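Local coordinates for mandelate racemase/muconate lactonizing enzyme family protein (Roseovarius nubinhibens ISM, PDB 3U4F) that binds magnesium and probably acts as a hydro-lyase of the enolase superfamily, with an N-terminal capping domain set against a TIM barrel, at residues 85-88 with 89-92; 99-102 with 103-106; 289-292 with 293-297. All blocks are in the same frame, centred on the assembly; numbering follows the deposited sequence.

Contact 1 (85-88 with 89-92)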
# COMPACT_ATOMS: atom_id res chain seq x y z
N LEU A 85 14.61 9.53 -0.64
CA LEU A 85 13.34 8.87 -0.32
C LEU A 85 12.44 8.68 -1.55
O LEU A 85 11.82 7.62 -1.71
CB LEU A 85 12.60 9.65 0.78
CG LEU A 85 13.31 9.66 2.14
CD1 LEU A 85 12.71 10.76 3.05
CD2 LEU A 85 13.26 8.26 2.82
N ASP A 86 12.34 9.71 -2.39
CA ASP A 86 11.55 9.60 -3.62
C ASP A 86 12.10 8.46 -4.47
O ASP A 86 11.35 7.70 -5.04
CB ASP A 86 11.61 10.90 -4.42
CG ASP A 86 10.63 11.94 -3.93
OD1 ASP A 86 9.73 11.61 -3.12
OD2 ASP A 86 10.74 13.10 -4.35
N LEU A 87 13.41 8.37 -4.54
CA LEU A 87 14.05 7.31 -5.31
C LEU A 87 13.71 5.93 -4.81
O LEU A 87 13.43 5.04 -5.61
CB LEU A 87 15.56 7.51 -5.28
CG LEU A 87 16.03 8.59 -6.25
CD1 LEU A 87 17.56 8.64 -6.20
CD2 LEU A 87 15.56 8.34 -7.69
N VAL A 88 13.71 5.74 -3.49
CA VAL A 88 13.24 4.48 -2.90
C VAL A 88 11.84 4.14 -3.42
O VAL A 88 11.61 3.02 -3.87
CB VAL A 88 13.24 4.52 -1.34
CG1 VAL A 88 12.62 3.25 -0.77
CG2 VAL A 88 14.68 4.72 -0.78
N THR A 89 10.90 5.08 -3.32
CA THR A 89 9.53 4.82 -3.79
C THR A 89 9.46 4.52 -5.28
O THR A 89 8.57 3.79 -5.73
CB THR A 89 8.50 5.96 -3.47
OG1 THR A 89 8.84 7.14 -4.20
CG2 THR A 89 8.50 6.29 -1.99
N GLU A 90 10.38 5.08 -6.05
CA GLU A 90 10.42 4.86 -7.49
C GLU A 90 11.06 3.52 -7.87
O GLU A 90 10.58 2.84 -8.79
CB GLU A 90 11.13 6.02 -8.17
CG GLU A 90 10.27 7.30 -8.14
CD GLU A 90 10.98 8.55 -8.61
OE1 GLU A 90 12.06 8.46 -9.27
OE2 GLU A 90 10.44 9.63 -8.32
N ARG A 91 12.14 3.14 -7.18
CA ARG A 91 12.77 1.84 -7.41
C ARG A 91 11.85 0.74 -6.92
O ARG A 91 11.90 -0.41 -7.41
CB ARG A 91 14.10 1.73 -6.65
CG ARG A 91 15.21 2.67 -7.13
CD ARG A 91 15.72 2.34 -8.56
NE ARG A 91 15.86 3.60 -9.30
CZ ARG A 91 14.97 4.06 -10.18
NH1 ARG A 91 13.89 3.36 -10.53
NH2 ARG A 91 15.18 5.24 -10.74
N GLU A 92 11.03 1.06 -5.93
CA GLU A 92 10.11 0.08 -5.39
C GLU A 92 8.67 0.43 -5.80
O GLU A 92 7.74 0.23 -5.03
CB GLU A 92 10.25 0.04 -3.86
CG GLU A 92 11.58 -0.56 -3.33
CD GLU A 92 11.87 -2.00 -3.78
OE1 GLU A 92 10.93 -2.80 -3.94
OE2 GLU A 92 13.06 -2.36 -3.94
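The carboxylate of E90 and the guanidinium of R91 both come near the CD2 methyl of L87, one turn back on the last part of helix 81-91. E90 OE1 lies 3.8 Å from L87 CD2, and the two side chains pass each other at a slant. The R91 guanidinium meets the same methyl obliquely, R91 NH2 standing 4.4 Å from L87 CD2. E90 OE1 also forms a salt bridge with R176 of the second subunit, which packs on L87 and D86 as well. D86 OD2 and E90 OE2 are 5.3 Å apart and not in contact. Their like charges are probably offset by separate arginines, since D86 OD1 pairs with R292.

T89 turns its hydroxyl back onto the helix. Its OG1 sits between the backbone N and the carbonyl carbon (chi1 66°), and T89 OG1 donates a hydrogen bond of 2.7 Å to D86 O. The hydroxyl comes in well bent at the oxygen (C=O...OG1 124°) and tilted from the carbonyl plane. D86 O also accepts an in-plane bond from E90 N at 3.0 Å, so two donors grip one carbonyl. A valine here would probably cost D86 O its hydroxyl donor and leave the side chain freer to turn. The helix then runs out. R91 N bonds to L87 O at 2.8 Å, and E92 N still reaches V88 O at 2.9 Å, although E92 is the first residue to leave helical angles.

This helix belongs to the N-terminal capping domain. V88 and R91 pack on W72 of helix 58-73, and E92 OE2 bonds to W72 NE1. L85 and T89 lean on M104 of helix 98-119, while on helix 287-299 they touch C288 and R289.

Contact 2 (99-102 with 103-106)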
# COMPACT_ATOMS: atom_id res chain seq x y z
N TYR A 99 3.70 -0.81 3.96
CA TYR A 99 4.94 -1.39 4.53
C TYR A 99 6.21 -0.67 4.10
O TYR A 99 7.10 -0.41 4.92
CB TYR A 99 5.05 -2.90 4.27
CG TYR A 99 4.36 -3.74 5.34
CD1 TYR A 99 4.90 -3.84 6.64
CD2 TYR A 99 3.19 -4.45 5.05
CE1 TYR A 99 4.30 -4.61 7.61
CE2 TYR A 99 2.55 -5.22 6.04
CZ TYR A 99 3.13 -5.32 7.30
OH TYR A 99 2.51 -6.08 8.26
N LEU A 100 6.30 -0.33 2.82
CA LEU A 100 7.49 0.35 2.35
C LEU A 100 7.70 1.66 3.10
O LEU A 100 8.83 2.01 3.46
CB LEU A 100 7.42 0.60 0.85
CG LEU A 100 8.74 1.13 0.21
CD1 LEU A 100 9.82 0.07 0.13
CD2 LEU A 100 8.47 1.71 -1.22
N ARG A 101 6.61 2.40 3.31
CA ARG A 101 6.68 3.67 3.98
C ARG A 101 6.95 3.55 5.48
O ARG A 101 7.74 4.34 6.04
CB ARG A 101 5.44 4.52 3.59
CG ARG A 101 5.57 4.95 2.10
CD ARG A 101 4.30 4.88 1.29
NE ARG A 101 4.56 5.18 -0.12
CZ ARG A 101 4.86 4.26 -1.05
NH1 ARG A 101 4.96 2.97 -0.73
NH2 ARG A 101 5.09 4.63 -2.30
N ARG A 102 6.38 2.54 6.13
CA ARG A 102 6.67 2.30 7.54
C ARG A 102 8.17 2.03 7.73
O ARG A 102 8.76 2.45 8.74
CB ARG A 102 5.87 1.09 8.07
CG ARG A 102 4.34 1.31 8.16
CD ARG A 102 3.64 -0.03 8.34
NE ARG A 102 2.18 0.07 8.43
CZ ARG A 102 1.50 -0.11 9.56
NH1 ARG A 102 2.12 -0.38 10.73
NH2 ARG A 102 0.19 0.02 9.54
N ALA A 103 8.77 1.36 6.74
CA ALA A 103 10.19 0.99 6.79
C ALA A 103 11.06 2.24 6.56
O ALA A 103 12.00 2.52 7.30
CB ALA A 103 10.48 -0.10 5.72
N MSE A 104 10.71 2.99 5.53
CA MSE A 104 11.46 4.20 5.20
C MSE A 104 11.49 5.17 6.39
O MSE A 104 12.48 5.88 6.63
CB MSE A 104 10.76 4.89 4.03
CG MSE A 104 11.13 4.37 2.64
SE MSE A 104 9.71 4.91 1.33
CE MSE A 104 9.84 6.85 1.54
N ALA A 105 10.38 5.20 7.12
CA ALA A 105 10.24 6.08 8.27
C ALA A 105 11.30 5.82 9.33
O ALA A 105 11.74 6.78 10.01
CB ALA A 105 8.80 5.93 8.88
N GLY A 106 11.67 4.56 9.53
CA GLY A 106 12.71 4.21 10.51
C GLY A 106 14.07 4.76 10.12
O GLY A 106 14.86 5.19 10.96
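L100 and M104, one turn apart, make the main side-chain contact in this buried part of helix 98-119, in the N-terminal capping domain of the enolase fold. The M104 residue is selenomethionine. L100 carries CG anti to its backbone N (chi1 -172°), and this is the atom that meets the selenium, the two chains crossing at a slant. M104 starts the other way, with CG beside its backbone N (chi1 -85°), and stays extended as far as the selenium. This places M104 SE 4.1 Å from L100 CG. The bend at chi3 (60°) then turns only the CE methyl.

R102 runs out extended from CG to NE. Its NE bonds to S98 OG, and its NH2 to the carbonyl of K94 of the second subunit. The same guanidinium makes a cation-pi contact with F95 of that subunit, whose ring also meets Y99. R101 heads elsewhere and gives its NH1 to G97 O.

Regular backbone bonds underlie this, such as A103 N to Y99 O at 3.0 Å. The A105 methyl fits against the backbone, with A105 CB 3.4 Å from R101 O and 3.5 Å from R102 O.

Contact 3 (289-292 with 293-297)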
# COMPACT_ATOMS: atom_id res chain seq x y z
N ARG A 289 8.86 13.43 4.59
CA ARG A 289 7.58 13.32 3.88
C ARG A 289 6.45 13.99 4.67
O ARG A 289 5.55 14.58 4.06
CB ARG A 289 7.27 11.85 3.58
CG ARG A 289 8.27 11.31 2.50
CD ARG A 289 8.29 9.78 2.45
NE ARG A 289 6.94 9.23 2.30
CZ ARG A 289 6.28 9.06 1.16
NH1 ARG A 289 6.85 9.34 -0.02
NH2 ARG A 289 5.04 8.57 1.21
N THR A 290 6.51 13.94 6.00
CA THR A 290 5.48 14.66 6.77
C THR A 290 5.59 16.20 6.55
O THR A 290 4.60 16.91 6.48
CB THR A 290 5.51 14.27 8.27
OG1 THR A 290 5.36 12.85 8.41
CG2 THR A 290 4.39 14.95 9.08
N LEU A 291 6.81 16.71 6.45
CA LEU A 291 6.99 18.13 6.23
C LEU A 291 6.46 18.54 4.86
O LEU A 291 5.95 19.66 4.70
CB LEU A 291 8.46 18.51 6.37
CG LEU A 291 8.96 18.46 7.80
CD1 LEU A 291 10.49 18.53 7.76
CD2 LEU A 291 8.38 19.60 8.62
N ARG A 292 6.61 17.66 3.88
CA ARG A 292 5.98 17.88 2.57
C ARG A 292 4.46 18.02 2.67
O ARG A 292 3.88 18.94 2.08
CB ARG A 292 6.38 16.78 1.56
CG ARG A 292 7.85 16.81 1.21
CD ARG A 292 8.20 15.67 0.22
NE ARG A 292 7.45 15.81 -1.04
CZ ARG A 292 7.62 15.03 -2.10
NH1 ARG A 292 8.52 14.04 -2.04
NH2 ARG A 292 6.88 15.22 -3.21
N VAL A 293 3.82 17.15 3.45
CA VAL A 293 2.39 17.27 3.70
C VAL A 293 2.06 18.56 4.47
O VAL A 293 1.11 19.28 4.11
CB VAL A 293 1.84 16.02 4.41
CG1 VAL A 293 0.40 16.23 4.90
CG2 VAL A 293 1.91 14.83 3.45
N ALA A 294 2.83 18.87 5.50
CA ALA A 294 2.61 20.11 6.26
C ALA A 294 2.72 21.31 5.35
O ALA A 294 1.94 22.27 5.49
CB ALA A 294 3.63 20.24 7.40
N ARG A 295 3.69 21.30 4.43
CA ARG A 295 3.85 22.44 3.49
C ARG A 295 2.68 22.57 2.51
O ARG A 295 2.23 23.69 2.23
CB ARG A 295 5.17 22.39 2.74
CG ARG A 295 6.38 22.79 3.59
CD ARG A 295 7.69 22.60 2.80
NE ARG A 295 8.75 22.11 3.69
CZ ARG A 295 9.41 20.95 3.54
NH1 ARG A 295 9.16 20.14 2.51
NH2 ARG A 295 10.34 20.62 4.42
N MSE A 296 2.19 21.44 1.97
CA MSE A 296 0.97 21.47 1.14
C MSE A 296 -0.21 22.05 1.93
O MSE A 296 -0.97 22.91 1.41
CB MSE A 296 0.59 20.06 0.69
CG MSE A 296 1.60 19.38 -0.22
SE MSE A 296 0.81 17.62 -0.69
CE MSE A 296 2.42 16.48 -0.52
N ALA A 297 -0.37 21.58 3.17
CA ALA A 297 -1.43 22.09 4.06
C ALA A 297 -1.26 23.59 4.36
O ALA A 297 -2.25 24.36 4.36
CB ALA A 297 -1.45 21.27 5.37
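L291 and R295 lie one turn apart on helix 287-299, an alpha-helix of the TIM-barrel domain of this enolase-superfamily protein. Four regular i to i+4 backbone bonds carry the turn. Among them are A294 N to T290 O at 2.8 Å and M296 N to R292 O at 3.0 Å. Two side chains bond to backbone carbonyls just before the turn, R289 NE to L284 O and T290 OG1 to G286 O.

The van der Waals contacts gather round the R295 guanidinium. A bend at chi3 (-143°) followed by a turn about CD-NE (chi4 120°) brings the group back over L291. L291 CB lies over one face, 3.4 Å from R295 NH2. R292 CG approaches obliquely, 3.8 Å from R295 NH1. A carbonyl also covers a face: L291 O stands 3.6 Å above the R295 guanidinium plane, offset toward its rim.

The R292 and R295 guanidinium planes are only 14° apart, yet R292 NE and R295 NH1 are 5.9 Å from each other, so the groups do not stack. R292 has D86 as its partner, which probably eases the like charges.

Apolar packing completes the turn. V293 packs on L262 and W265 of helix 262-270. M296 is selenomethionine; its chain runs alongside the R292 backbone, with M296 CG 3.3 Å from R292 O.

In the fold
From the N terminus, contact 1 comes first, at the end of helix 81-91. Contact 2 follows on the next helix, 98-119, and contact 3 much later on helix 287-299. Each is a local turn of one helix. None closes a long loop, and the three run in series without nesting or crossing. Space joins them instead. Contacts 1 and 2 pack the two capping-domain helices together, with T89 CG2 3.8 Å from M104 SE, and both touch the second subunit. Contact 3 ties this pair to the barrel domain. D86 OD1 and R292 NH1 form a salt bridge of 2.9 Å, and M104 CE rests 3.4 Å from R289 CD.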